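Local structure of manganese-dependent ADP-ribose/CDP-alcohol diphosphatase (Danio rerio, 2NXF) at residues V44-R49 and K309-V314; L58-D63 and H265-G270; T165-I170 and L241-E246; Q173-L178 and L183-V188. The protein probably hydrolyses ADP-ribose and CDP-alcohols such as CDP-choline and CDP-glycerol at a two-metal centre of the calcineurin-like phosphoesterase type. All blocks are in the same frame, centred on the assembly; numbering follows the deposited sequence. Where two conformers were deposited one is given.

In the fold
The four contacts are nested along the chain: interaction 1 closes the widest loop, and interactions 2, 3 and 4 lie successively inside it. Interaction 1 sits on the six-stranded sheet, joining helix 35-49 to strand 305-312, with its centre about 16 Å from that of interaction 2; R313 NH2 touches H267 O at 3.0 Å, a probable hydrogen bond. Interaction 2 holds the dinuclear zinc centre between loops that follow one strand of each large sheet. Interactions 3 and 4 share helix 162-174, their centres about 13 Å apart, whereas interactions 1 and 4 lie about 38 Å apart on opposite sides of the chain's centre. The zinc centre, probably the catalytic site, thus lies near the middle of the chain, with interactions 1, 3 and 4 farther out.

Interaction 1: V44-R49 and K309-V314; sequences VLQWRR and KGRGRV
Two nitrogens of R311 converge on a single oxygen of Q46: NE and NH2 each lie 3.2 Å from Q46 OE1, and both N-H...O angles are 144°. This is a side-on grip. The oxygen lies near the guanidinium plane, but both donors approach from one face of the amide, above its carbonyl plane, and the two flat groups are turned 63° against each other. The charge of R311 is met by a salt bridge from NH2 to E50, while NH1 bonds to T298 and makes a weak bond to the carbonyl of K309. Q46 NE2 turns to D42, so both ends of the amide are held. In R311 a bend at chi2 (68°) carries the guanidinium across to the helix. Replacing R311 by a leucine would probably leave Q46 OE1 without both donors and E50 without its charged mate. Packing is thin, 121 Å² in all; Q46 CB lies 3.9 Å from R311 NH2. Beside it W47 bonds through NE1 to A297 O and meets the F296 ring steeply. Helix 35-49 links the parallel neighbours 6-11 and 54-57, a beta-alpha-beta crossover, and the contact ties this helix to strand 305-312 of the same mixed sheet.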
loop_
_atom_site.group_PDB
_atom_site.type_symbol
_atom_site.label_atom_id
_atom_site.label_comp_id
_atom_site.label_asym_id
_atom_site.label_seq_id
_atom_site.Cartn_x
_atom_site.Cartn_y
_atom_site.Cartn_z
ATOM N N VAL A 44 13.941 -11.181 0.793
ATOM C CA VAL A 44 15.139 -10.397 1.133
ATOM C C VAL A 44 16.405 -11.040 0.590
ATOM O O VAL A 44 17.251 -10.361 -0.018
ATOM C CB VAL A 44 15.227 -10.131 2.665
ATOM C CG1 VAL A 44 16.642 -9.629 3.080
ATOM C CG2 VAL A 44 14.172 -9.156 3.066
ATOM N N LEU A 45 16.534 -12.357 0.768
ATOM C CA LEU A 45 17.648 -13.098 0.173
ATOM C C LEU A 45 17.742 -12.864 -1.342
ATOM O O LEU A 45 18.829 -12.587 -1.870
ATOM C CB LEU A 45 17.491 -14.589 0.485
ATOM C CG LEU A 45 18.575 -15.553 0.044
ATOM C CD1 LEU A 45 19.945 -15.061 0.477
ATOM C CD2 LEU A 45 18.291 -16.935 0.654
ATOM N N GLN A 46 16.602 -12.954 -2.031
ATOM C CA GLN A 46 16.560 -12.750 -3.483
ATOM C C GLN A 46 16.913 -11.306 -3.878
ATOM O O GLN A 46 17.716 -11.100 -4.793
ATOM C CB GLN A 46 15.216 -13.202 -4.077
ATOM C CG GLN A 46 14.958 -14.705 -3.866
ATOM C CD GLN A 46 13.878 -15.281 -4.789
ATOM O OE1 GLN A 46 13.844 -14.992 -5.999
ATOM N NE2 GLN A 46 13.004 -16.122 -4.224
ATOM N N TRP A 47 16.380 -10.329 -3.150
ATOM C CA TRP A 47 16.661 -8.909 -3.427
ATOM C C TRP A 47 18.130 -8.583 -3.208
ATOM O O TRP A 47 18.697 -7.748 -3.916
ATOM C CB TRP A 47 15.813 -8.008 -2.542
ATOM C CG TRP A 47 14.350 -8.019 -2.882
ATOM C CD1 TRP A 47 13.785 -8.196 -4.115
ATOM C CD2 TRP A 47 13.268 -7.812 -1.964
ATOM N NE1 TRP A 47 12.403 -8.119 -4.016
ATOM C CE2 TRP A 47 12.070 -7.880 -2.703
ATOM C CE3 TRP A 47 13.198 -7.596 -0.574
ATOM C CZ2 TRP A 47 10.809 -7.716 -2.103
ATOM C CZ3 TRP A 47 11.928 -7.426 0.024
ATOM C CH2 TRP A 47 10.765 -7.498 -0.744
ATOM N N ARG A 48 18.748 -9.242 -2.230
ATOM C CA ARG A 48 20.181 -9.072 -1.991
ATOM C C ARG A 48 20.992 -9.549 -3.190
ATOM O O ARG A 48 21.903 -8.853 -3.643
ATOM C CB ARG A 48 20.620 -9.813 -0.722
ATOM C CG ARG A 48 20.189 -9.121 0.565
ATOM C CD ARG A 48 20.594 -9.925 1.813
ATOM N NE ARG A 48 22.030 -10.195 1.899
ATOM C CZ ARG A 48 22.966 -9.292 2.198
ATOM N NH1 ARG A 48 22.643 -8.024 2.442
ATOM N NH2 ARG A 48 24.238 -9.661 2.257
ATOM N N ARG A 49 20.650 -10.724 -3.718
ATOM C CA ARG A 49 21.355 -11.278 -4.893
ATOM C C ARG A 49 21.234 -10.357 -6.106
ATOM O O ARG A 49 22.173 -10.199 -6.906
ATOM C CB ARG A 49 20.784 -12.650 -5.259
ATOM C CG ARG A 49 21.259 -13.810 -4.410
ATOM C CD ARG A 49 20.797 -15.118 -5.057
ATOM N NE ARG A 49 20.824 -16.233 -4.112
ATOM C CZ ARG A 49 19.759 -16.713 -3.470
ATOM N NH1 ARG A 49 18.549 -16.203 -3.672
ATOM N NH2 ARG A 49 19.906 -17.725 -2.626
ATOM N N LYS A 309 9.210 -8.514 -12.234
ATOM C CA LYS A 309 9.417 -9.959 -12.162
ATOM C C LYS A 309 8.796 -10.470 -10.871
ATOM O O LYS A 309 9.278 -10.157 -9.767
ATOM C CB LYS A 309 10.918 -10.277 -12.206
ATOM C CG LYS A 309 11.652 -9.815 -13.479
ATOM C CD LYS A 309 11.151 -10.499 -14.743
ATOM C CE LYS A 309 11.574 -11.955 -14.780
ATOM N NZ LYS A 309 11.156 -12.640 -16.028
ATOM N N GLY A 310 7.687 -11.198 -11.006
ATOM C CA GLY A 310 6.945 -11.680 -9.845
ATOM C C GLY A 310 7.307 -13.111 -9.549
ATOM O O GLY A 310 7.797 -13.830 -10.435
ATOM N N ARG A 311 7.087 -13.507 -8.294
ATOM C CA ARG A 311 7.276 -14.878 -7.849
ATOM C C ARG A 311 5.979 -15.428 -7.300
ATOM O O ARG A 311 5.216 -14.710 -6.657
ATOM C CB ARG A 311 8.315 -14.950 -6.726
ATOM C CG ARG A 311 9.752 -14.864 -7.173
ATOM C CD ARG A 311 10.166 -13.504 -7.726
ATOM N NE ARG A 311 11.605 -13.341 -7.541
ATOM C CZ ARG A 311 12.256 -12.190 -7.638
ATOM N NH1 ARG A 311 11.613 -11.074 -7.971
ATOM N NH2 ARG A 311 13.556 -12.165 -7.394
ATOM N N GLY A 312 5.768 -16.721 -7.543
ATOM C CA GLY A 312 4.657 -17.442 -6.954
ATOM C C GLY A 312 3.333 -16.920 -7.471
ATOM O O GLY A 312 3.026 -17.073 -8.658
ATOM N N ARG A 313 2.559 -16.306 -6.578
ATOM C CA ARG A 313 1.232 -15.785 -6.918
ATOM C C ARG A 313 1.275 -14.500 -7.749
ATOM O O ARG A 313 0.249 -14.111 -8.330
ATOM C CB ARG A 313 0.406 -15.561 -5.646
ATOM C CG ARG A 313 0.215 -16.850 -4.856
ATOM C CD ARG A 313 -0.586 -16.614 -3.592
ATOM N NE ARG A 313 -1.832 -15.919 -3.861
ATOM C CZ ARG A 313 -2.298 -14.879 -3.174
ATOM N NH1 ARG A 313 -1.648 -14.369 -2.127
ATOM N NH2 ARG A 313 -3.453 -14.351 -3.545
ATOM N N VAL A 314 2.435 -13.830 -7.779
ATOM C CA VAL A 314 2.563 -12.560 -8.522
ATOM C C VAL A 314 3.074 -12.825 -9.945
ATOM O O VAL A 314 4.186 -13.345 -10.130
ATOM C CB VAL A 314 3.539 -11.591 -7.844
ATOM C CG1 VAL A 314 3.624 -10.272 -8.664
ATOM C CG2 VAL A 314 3.142 -11.325 -6.395
#

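Interaction 2: L58-D63 and H265-G270. With ZN (zinc ion), chain C; ZN (zinc ion), chain B.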
loop_
_atom_site.group_PDB
_atom_site.type_symbol
_atom_site.label_atom_id
_atom_site.label_comp_id
_atom_site.label_asym_id
_atom_site.label_seq_id
_atom_site.Cartn_x
_atom_site.Cartn_y
_atom_site.Cartn_z
ATOM N N LEU A 58 4.115 -2.432 0.882
ATOM C CA LEU A 58 2.841 -1.771 0.664
ATOM C C LEU A 58 1.903 -1.764 1.887
ATOM O O LEU A 58 0.726 -1.387 1.770
ATOM C CB LEU A 58 2.143 -2.408 -0.553
ATOM C CG LEU A 58 2.528 -1.877 -1.960
ATOM C CD1 LEU A 58 2.111 -0.399 -2.112
ATOM C CD2 LEU A 58 3.988 -2.030 -2.209
ATOM N N GLY A 59 2.424 -2.127 3.060
ATOM C CA GLY A 59 1.655 -1.950 4.300
ATOM C C GLY A 59 1.107 -3.261 4.826
ATOM O O GLY A 59 1.273 -4.320 4.192
ATOM N N ASP A 60 0.399 -3.156 5.958
ATOM C CA ASP A 60 -0.029 -4.318 6.735
ATOM C C ASP A 60 1.162 -5.227 6.980
ATOM O O ASP A 60 1.061 -6.435 6.765
ATOM C CB ASP A 60 -1.136 -5.101 6.009
ATOM C CG ASP A 60 -2.488 -4.389 6.028
ATOM O OD1 ASP A 60 -2.615 -3.297 6.619
ATOM O OD2 ASP A 60 -3.419 -4.905 5.407
ATOM N N ILE A 61 2.285 -4.658 7.439
ATOM C CA ILE A 61 3.502 -5.478 7.649
ATOM C C ILE A 61 3.381 -6.385 8.890
ATOM O O ILE A 61 3.995 -7.450 8.940
ATOM C CB ILE A 61 4.770 -4.606 7.680
ATOM C CG1 ILE A 61 5.999 -5.456 7.324
ATOM C CG2 ILE A 61 4.865 -3.828 9.011
ATOM C CD1 ILE A 61 7.308 -4.675 7.292
ATOM N N ILE A 62 2.583 -5.970 9.886
ATOM C CA ILE A 62 2.275 -6.871 11.003
ATOM C C ILE A 62 0.776 -6.892 11.212
ATOM O O ILE A 62 0.112 -5.899 10.944
ATOM C CB ILE A 62 2.984 -6.477 12.334
ATOM C CG1 ILE A 62 2.619 -5.055 12.771
ATOM C CG2 ILE A 62 4.521 -6.654 12.229
ATOM C CD1 ILE A 62 2.908 -4.815 14.271
ATOM N N ASP A 63 0.243 -8.009 11.697
ATOM C CA ASP A 63 -1.222 -8.129 11.810
ATOM C C ASP A 63 -1.760 -7.397 13.034
ATOM O O ASP A 63 -1.082 -7.314 14.061
ATOM C CB ASP A 63 -1.627 -9.600 11.889
ATOM C CG ASP A 63 -3.087 -9.804 11.563
ATOM O OD1 ASP A 63 -3.436 -9.807 10.363
ATOM O OD2 ASP A 63 -3.880 -9.922 12.502
ATOM N N HIS A 265 -3.442 -4.478 0.041
ATOM C CA HIS A 265 -4.776 -4.536 0.684
ATOM C C HIS A 265 -5.665 -5.651 0.172
ATOM O O HIS A 265 -6.180 -6.434 0.973
ATOM C CB HIS A 265 -5.500 -3.170 0.649
ATOM C CG HIS A 265 -6.690 -3.060 1.568
ATOM N ND1 HIS A 265 -6.600 -3.184 2.940
ATOM C CD2 HIS A 265 -7.980 -2.734 1.307
ATOM C CE1 HIS A 265 -7.785 -2.957 3.485
ATOM N NE2 HIS A 265 -8.649 -2.691 2.512
ATOM N N ASP A 266 -5.878 -5.726 -1.143
ATOM C CA ASP A 266 -6.649 -6.844 -1.694
ATOM C C ASP A 266 -5.673 -8.000 -1.884
ATOM O O ASP A 266 -4.909 -8.018 -2.861
ATOM C CB ASP A 266 -7.293 -6.446 -3.037
ATOM C CG ASP A 266 -8.116 -7.550 -3.654
ATOM O OD1 ASP A 266 -8.106 -8.696 -3.144
ATOM O OD2 ASP A 266 -8.821 -7.268 -4.654
ATOM N N HIS A 267 -5.701 -8.961 -0.954
ATOM C CA HIS A 267 -4.677 -10.024 -0.932
ATOM C C HIS A 267 -4.740 -10.932 -2.155
ATOM O O HIS A 267 -3.785 -11.634 -2.435
ATOM C CB HIS A 267 -4.814 -10.889 0.328
ATOM C CG HIS A 267 -4.686 -10.112 1.605
ATOM N ND1 HIS A 267 -5.250 -10.538 2.791
ATOM C CD2 HIS A 267 -4.051 -8.947 1.883
ATOM C CE1 HIS A 267 -4.975 -9.659 3.743
ATOM N NE2 HIS A 267 -4.250 -8.683 3.220
ATOM N N ASP A 268 -5.880 -10.937 -2.856
ATOM C CA ASP A 268 -6.036 -11.707 -4.094
ATOM C C ASP A 268 -5.264 -11.095 -5.264
ATOM O O ASP A 268 -5.009 -11.785 -6.268
ATOM C CB ASP A 268 -7.509 -11.775 -4.484
ATOM C CG ASP A 268 -8.296 -12.810 -3.683
ATOM O OD1 ASP A 268 -7.717 -13.529 -2.835
ATOM O OD2 ASP A 268 -9.512 -12.928 -3.946
ATOM N N GLY A 269 -4.926 -9.811 -5.148
ATOM C CA GLY A 269 -4.235 -9.076 -6.218
ATOM C C GLY A 269 -5.143 -8.733 -7.397
ATOM O O GLY A 269 -6.291 -9.189 -7.490
ATOM N N GLY A 270 -4.617 -7.928 -8.309
ATOM C CA GLY A 270 -5.350 -7.551 -9.509
ATOM C C GLY A 270 -4.458 -6.638 -10.319
ATOM O O GLY A 270 -3.425 -6.171 -9.830
HETATM ZN ZN ZN C . -5.076 -3.874 4.435
HETATM ZN ZN ZN B . -3.736 -6.909 4.501
HETATM O O HOH W 1 -5.274 -5.800 3.501
#
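D60 faces H265 and H267 across two zinc ions, and its OD2 bridges them, 2.2 Å from the chain C zinc and 2.2 Å from the chain B zinc. The carboxylate oxygen lies near the plane of each imidazole, at the ring edge, while the two ring planes stand about 73° apart. The histidines use different nitrogens: H265 ND1 binds the chain C zinc and H267 NE2 the chain B zinc, both at 2.2 Å. Their first torsions differ too, with H265 CG anti to its own N (chi1 -165°) and H267 CG beside the backbone N (chi1 -59°), which sends the rings of two residues of one loop in different directions. A water 2.1 Å from either zinc forms the second bridge, and it donates to H265 O at 2.8 Å. N96 and H228 join the chain C site, D13 and Q15 the chain B site. In the second shell N198 takes H265 NE2, while H97 and E288 are polar partners of D60 and H267. An Asx turn, D268 N to D266 OD1, shapes the histidine loop. The sequences match the GDxxD and GHxH motifs of metallophosphoesterases. The loop 58-63 follows strand 54-57 of the six-stranded sheet, with I61 and I62 against helix 72-84 and D63 against helix 96-101; the other loop joins strands 258-263 and 270-273 of the seven-stranded sheet.

Interaction 3: T165-I170 and L241-E246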
loop_
_atom_site.group_PDB
_atom_site.type_symbol
_atom_site.label_atom_id
_atom_site.label_comp_id
_atom_site.label_asym_id
_atom_site.label_seq_id
_atom_site.Cartn_x
_atom_site.Cartn_y
_atom_site.Cartn_z
ATOM N N THR A 165 -13.874 13.177 12.752
ATOM C CA THR A 165 -15.306 13.510 12.687
ATOM C C THR A 165 -15.762 13.541 11.221
ATOM O O THR A 165 -16.792 12.961 10.870
ATOM C CB THR A 165 -15.596 14.855 13.384
ATOM O OG1 THR A 165 -15.164 14.783 14.750
ATOM C CG2 THR A 165 -17.089 15.164 13.371
ATOM N N HIS A 166 -14.982 14.202 10.369
ATOM C CA HIS A 166 -15.274 14.244 8.938
ATOM C C HIS A 166 -15.379 12.836 8.353
ATOM O O HIS A 166 -16.335 12.509 7.651
ATOM C CB HIS A 166 -14.188 15.030 8.201
ATOM C CG HIS A 166 -14.455 15.198 6.738
ATOM N ND1 HIS A 166 -15.633 15.724 6.255
ATOM C CD2 HIS A 166 -13.691 14.921 5.654
ATOM C CE1 HIS A 166 -15.585 15.763 4.935
ATOM N NE2 HIS A 166 -14.416 15.287 4.545
ATOM N N SER A 167 -14.374 12.011 8.652
ATOM C CA SER A 167 -14.293 10.624 8.173
ATOM C C SER A 167 -15.447 9.757 8.685
ATOM O O SER A 167 -16.004 8.945 7.942
ATOM C CB SER A 167 -12.961 10.029 8.609
ATOM O OG SER A 167 -11.891 10.804 8.059
ATOM N N TRP A 168 -15.811 9.934 9.954
ATOM C CA TRP A 168 -16.927 9.190 10.534
ATOM C C TRP A 168 -18.249 9.567 9.851
ATOM O O TRP A 168 -19.104 8.713 9.604
ATOM C CB TRP A 168 -16.995 9.433 12.045
ATOM C CG TRP A 168 -18.103 8.678 12.729
ATOM C CD1 TRP A 168 -18.035 7.424 13.289
ATOM C CD2 TRP A 168 -19.452 9.118 12.886
ATOM N NE1 TRP A 168 -19.269 7.075 13.800
ATOM C CE2 TRP A 168 -20.154 8.091 13.564
ATOM C CE3 TRP A 168 -20.140 10.286 12.522
ATOM C CZ2 TRP A 168 -21.515 8.195 13.883
ATOM C CZ3 TRP A 168 -21.504 10.396 12.848
ATOM C CH2 TRP A 168 -22.171 9.348 13.518
ATOM N N ARG A 169 -18.411 10.854 9.553
ATOM C CA ARG A 169 -19.605 11.323 8.835
ATOM C C ARG A 169 -19.700 10.717 7.420
ATOM O O ARG A 169 -20.784 10.299 6.999
ATOM C CB ARG A 169 -19.606 12.846 8.787
ATOM C CG ARG A 169 -19.924 13.434 10.142
ATOM C CD ARG A 169 -19.800 14.944 10.193
ATOM N NE ARG A 169 -20.179 15.417 11.520
ATOM C CZ ARG A 169 -20.035 16.665 11.959
ATOM N NH1 ARG A 169 -19.519 17.598 11.171
ATOM N NH2 ARG A 169 -20.414 16.985 13.197
ATOM N N ILE A 170 -18.577 10.693 6.700
ATOM C CA ILE A 170 -18.520 10.091 5.358
ATOM C C ILE A 170 -18.859 8.597 5.443
ATOM O O ILE A 170 -19.738 8.112 4.731
ATOM C CB ILE A 170 -17.121 10.247 4.699
ATOM C CG1 ILE A 170 -16.774 11.723 4.437
ATOM C CG2 ILE A 170 -16.999 9.361 3.415
ATOM C CD1 ILE A 170 -15.258 11.924 4.090
ATOM N N LEU A 241 -11.498 -0.905 -2.260
ATOM C CA LEU A 241 -11.144 0.405 -2.860
ATOM C C LEU A 241 -11.149 1.527 -1.826
ATOM O O LEU A 241 -11.960 1.506 -0.873
ATOM C CB LEU A 241 -12.178 0.778 -3.940
ATOM C CG LEU A 241 -12.223 -0.150 -5.159
ATOM C CD1 LEU A 241 -13.481 0.097 -5.991
ATOM C CD2 LEU A 241 -10.941 0.038 -5.986
ATOM N N ALA A 242 -10.297 2.526 -2.044
ATOM C CA ALA A 242 -10.359 3.776 -1.262
ATOM C C ALA A 242 -11.733 4.415 -1.315
ATOM O O ALA A 242 -12.433 4.360 -2.333
ATOM C CB ALA A 242 -9.330 4.785 -1.747
ATOM N N TRP A 243 -12.124 5.036 -0.209
ATOM C CA TRP A 243 -13.422 5.710 -0.155
ATOM C C TRP A 243 -13.679 6.676 -1.320
ATOM O O TRP A 243 -14.755 6.648 -1.941
ATOM C CB TRP A 243 -13.581 6.481 1.159
ATOM C CG TRP A 243 -13.698 5.627 2.398
ATOM C CD1 TRP A 243 -13.912 4.273 2.483
ATOM C CD2 TRP A 243 -13.639 6.110 3.742
ATOM N NE1 TRP A 243 -13.972 3.885 3.812
ATOM C CE2 TRP A 243 -13.783 4.996 4.601
ATOM C CE3 TRP A 243 -13.452 7.385 4.302
ATOM C CZ2 TRP A 243 -13.787 5.118 6.011
ATOM C CZ3 TRP A 243 -13.433 7.504 5.695
ATOM C CH2 TRP A 243 -13.604 6.381 6.531
ATOM N N ASN A 244 -12.686 7.515 -1.610
ATOM C CA ASN A 244 -12.820 8.479 -2.697
ATOM C C ASN A 244 -11.924 8.094 -3.861
ATOM O O ASN A 244 -11.236 8.931 -4.427
ATOM C CB ASN A 244 -12.596 9.936 -2.217
ATOM C CG ASN A 244 -11.206 10.167 -1.640
ATOM O OD1 ASN A 244 -10.547 9.246 -1.168
ATOM N ND2 ASN A 244 -10.767 11.429 -1.662
ATOM N N HIS A 245 -11.984 6.817 -4.240
ATOM C CA HIS A 245 -11.106 6.305 -5.301
ATOM C C HIS A 245 -11.278 7.101 -6.609
ATOM O O HIS A 245 -10.298 7.332 -7.317
ATOM C CB HIS A 245 -11.336 4.798 -5.531
ATOM C CG HIS A 245 -12.661 4.477 -6.163
ATOM N ND1 HIS A 245 -12.798 4.121 -7.490
ATOM C CD2 HIS A 245 -13.913 4.493 -5.651
ATOM C CE1 HIS A 245 -14.075 3.919 -7.762
ATOM N NE2 HIS A 245 -14.774 4.142 -6.665
ATOM N N GLU A 246 -12.500 7.527 -6.923
ATOM C CA GLU A 246 -12.748 8.225 -8.185
ATOM C C GLU A 246 -12.048 9.594 -8.208
ATOM O O GLU A 246 -11.598 10.055 -9.267
ATOM C CB GLU A 246 -14.254 8.348 -8.442
ATOM C CG GLU A 246 -14.628 8.695 -9.869
ATOM C CD GLU A 246 -14.213 7.627 -10.894
ATOM O OE1 GLU A 246 -13.736 8.009 -11.982
ATOM O OE2 GLU A 246 -14.362 6.420 -10.626
#
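W243 alone carries the 241-246 side of this contact, reaching S167 and I170 of helix 162-174. The chain approaches it through L241, whose CD1 lies 4.2 Å above the centre of the H245 ring. At W243 the indole projects toward the helix with CG beside its backbone N (chi1 -68°), and its six-membered ring does the touching. S167 CB lies in the ring plane at the edge, 3.9 Å from W243 CZ3, and S167 O is 3.7 Å from the same W243 CZ3. I170 adds an apolar touch, its CG2 4.2 Å from W243 CE3, the two side chains crossing at a slant. The pyrrole side is held as well: W243 NE1 bonds to V195 O, and the F194 ring meets the indole with planes about 30° apart. S167 OG turns back to K163 O within its own helix. N244 then takes the N-cap position, its ND2 bonded to F201 O, and H245 opens the helix, with ND1 on V231 O. Helix 245-253 is the connection between the parallel strands 222-227 and 258-263, a beta-alpha-beta crossover, and W243 at its entrance lies about 9 Å, side chain to side chain, from zinc ligand H265.

Interaction 4: Q173-L178 and L183-V188; sequences QHNHNL and LPPVSV
The N175 amide meets the backbone carbonyl of L183, which sits 18° out of the amide plane, and the P185 ring lies crosswise to this side chain, P185 CD 3.9 Å from N175 ND2. The H174 ring stacks on F194 and bonds through ND1 to E191; a further zinc ion also lies close to this side chain. The arrangement is an Asx turn just past the end of helix 162-174: N175 OD1 accepts from N177 N at 2.9 Å, while N175 ND2 donates to L183 O, also at 2.9 Å, with an N-H...O angle of 151°. CG lies opposite the backbone N (chi1 -170°), which extends the amide toward L183. ND2 bonds to F194 O too, so both ends of this buried amide are satisfied. With N175 replaced by an alanine, the L183 and F194 carbonyls would probably lose this donor and N177 N its acceptor. The N177 amide, whose modelled orientation is doubtful, lies near the L183 and P184 carbonyls. Together these bonds close a short surface loop, only four residues separating its two arms. From the downstream arm, P185 CB reaches to 3.3 Å from H174 O, where the helix gives way.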
loop_
_atom_site.group_PDB
_atom_site.type_symbol
_atom_site.label_atom_id
_atom_site.label_comp_id
_atom_site.label_asym_id
_atom_site.label_seq_id
_atom_site.Cartn_x
_atom_site.Cartn_y
_atom_site.Cartn_z
ATOM N N GLN A 173 -22.526 7.958 6.572
ATOM C CA GLN A 173 -23.479 8.365 5.531
ATOM C C GLN A 173 -23.714 7.229 4.526
ATOM O O GLN A 173 -24.809 7.089 3.976
ATOM C CB GLN A 173 -23.010 9.631 4.804
ATOM C CG GLN A 173 -24.036 10.246 3.839
ATOM C CD GLN A 173 -25.399 10.496 4.471
ATOM O OE1 GLN A 173 -25.507 10.879 5.645
ATOM N NE2 GLN A 173 -26.459 10.286 3.688
ATOM N N HIS A 174 -22.685 6.414 4.308
ATOM C CA HIS A 174 -22.765 5.324 3.349
ATOM C C HIS A 174 -23.033 3.966 3.988
ATOM O O HIS A 174 -23.572 3.061 3.334
ATOM C CB HIS A 174 -21.467 5.260 2.544
ATOM C CG HIS A 174 -21.279 6.418 1.612
ATOM N ND1 HIS A 174 -21.809 6.440 0.338
ATOM C CD2 HIS A 174 -20.629 7.596 1.770
ATOM C CE1 HIS A 174 -21.493 7.582 -0.248
ATOM N NE2 HIS A 174 -20.773 8.300 0.597
ATOM N N ASN A 175 -22.666 3.828 5.261
ATOM C CA ASN A 175 -22.760 2.553 5.962
ATOM C C ASN A 175 -23.501 2.697 7.283
ATOM O O ASN A 175 -23.015 3.331 8.217
ATOM C CB ASN A 175 -21.351 1.979 6.182
ATOM C CG ASN A 175 -21.365 0.543 6.691
ATOM O OD1 ASN A 175 -22.394 0.039 7.164
ATOM N ND2 ASN A 175 -20.214 -0.117 6.606
ATOM N N HIS A 176 -24.673 2.079 7.357
ATOM C CA HIS A 176 -25.547 2.225 8.513
ATOM C C HIS A 176 -25.355 1.101 9.554
ATOM O O HIS A 176 -26.068 1.044 10.576
ATOM C CB HIS A 176 -26.990 2.330 8.020
ATOM C CG HIS A 176 -27.270 3.574 7.221
ATOM N ND1 HIS A 176 -28.551 3.993 6.923
ATOM C CD2 HIS A 176 -26.440 4.504 6.682
ATOM C CE1 HIS A 176 -28.495 5.112 6.222
ATOM N NE2 HIS A 176 -27.227 5.444 6.064
ATOM N N ASN A 177 -24.386 0.221 9.294
ATOM C CA ASN A 177 -24.052 -0.863 10.213
ATOM C C ASN A 177 -23.229 -0.314 11.389
ATOM O O ASN A 177 -22.061 -0.672 11.554
ATOM C CB ASN A 177 -23.244 -1.957 9.495
ATOM C CG ASN A 177 -24.037 -2.689 8.412
ATOM O OD1 ASN A 177 -23.542 -2.885 7.288
ATOM N ND2 ASN A 177 -25.235 -3.136 8.754
ATOM N N LEU A 178 -23.842 0.549 12.213
ATOM C CA LEU A 178 -23.072 1.225 13.272
ATOM C C LEU A 178 -22.491 0.259 14.307
ATOM O O LEU A 178 -21.466 0.554 14.929
ATOM C CB LEU A 178 -23.898 2.322 13.951
ATOM C CG LEU A 178 -24.444 3.405 13.017
ATOM C CD1 LEU A 178 -25.267 4.427 13.804
ATOM C CD2 LEU A 178 -23.370 4.093 12.192
ATOM N N LEU A 183 -18.540 -4.383 8.316
ATOM C CA LEU A 183 -19.492 -5.058 7.426
ATOM C C LEU A 183 -19.958 -4.075 6.354
ATOM O O LEU A 183 -20.451 -2.993 6.688
ATOM C CB LEU A 183 -20.699 -5.606 8.200
ATOM C CG LEU A 183 -20.407 -6.637 9.294
ATOM C CD1 LEU A 183 -21.685 -7.023 10.024
ATOM C CD2 LEU A 183 -19.711 -7.877 8.699
ATOM N N PRO A 184 -19.830 -4.456 5.068
ATOM C CA PRO A 184 -20.161 -3.497 4.014
ATOM C C PRO A 184 -21.662 -3.230 3.973
ATOM O O PRO A 184 -22.446 -4.075 4.429
ATOM C CB PRO A 184 -19.693 -4.199 2.739
ATOM C CG PRO A 184 -19.770 -5.645 3.055
ATOM C CD PRO A 184 -19.386 -5.748 4.513
ATOM N N PRO A 185 -22.063 -2.042 3.479
ATOM C CA PRO A 185 -23.478 -1.669 3.489
ATOM C C PRO A 185 -24.303 -2.423 2.456
ATOM O O PRO A 185 -25.522 -2.481 2.580
ATOM C CB PRO A 185 -23.445 -0.184 3.128
ATOM C CG PRO A 185 -22.236 -0.036 2.298
ATOM C CD PRO A 185 -21.223 -0.965 2.921
ATOM N N VAL A 186 -23.633 -2.956 1.434
ATOM C CA VAL A 186 -24.249 -3.733 0.354
ATOM C C VAL A 186 -23.352 -4.928 0.032
ATOM O O VAL A 186 -22.194 -4.937 0.427
ATOM C CB VAL A 186 -24.428 -2.883 -0.936
ATOM C CG1 VAL A 186 -25.516 -1.805 -0.726
ATOM C CG2 VAL A 186 -23.103 -2.284 -1.410
ATOM N N SER A 187 -23.876 -5.920 -0.687
ATOM C CA SER A 187 -23.050 -7.071 -1.060
ATOM C C SER A 187 -22.590 -7.045 -2.524
ATOM O O SER A 187 -21.809 -7.906 -2.950
ATOM C CB SER A 187 -23.759 -8.383 -0.730
ATOM O OG SER A 187 -24.960 -8.513 -1.466
ATOM N N VAL A 188 -23.087 -6.064 -3.281
ATOM C CA VAL A 188 -22.717 -5.903 -4.687
ATOM C C VAL A 188 -22.445 -4.439 -5.019
ATOM O O VAL A 188 -23.032 -3.532 -4.422
ATOM C CB VAL A 188 -23.800 -6.472 -5.650
ATOM C CG1 VAL A 188 -23.759 -7.995 -5.670
ATOM C CG2 VAL A 188 -25.192 -5.966 -5.283
#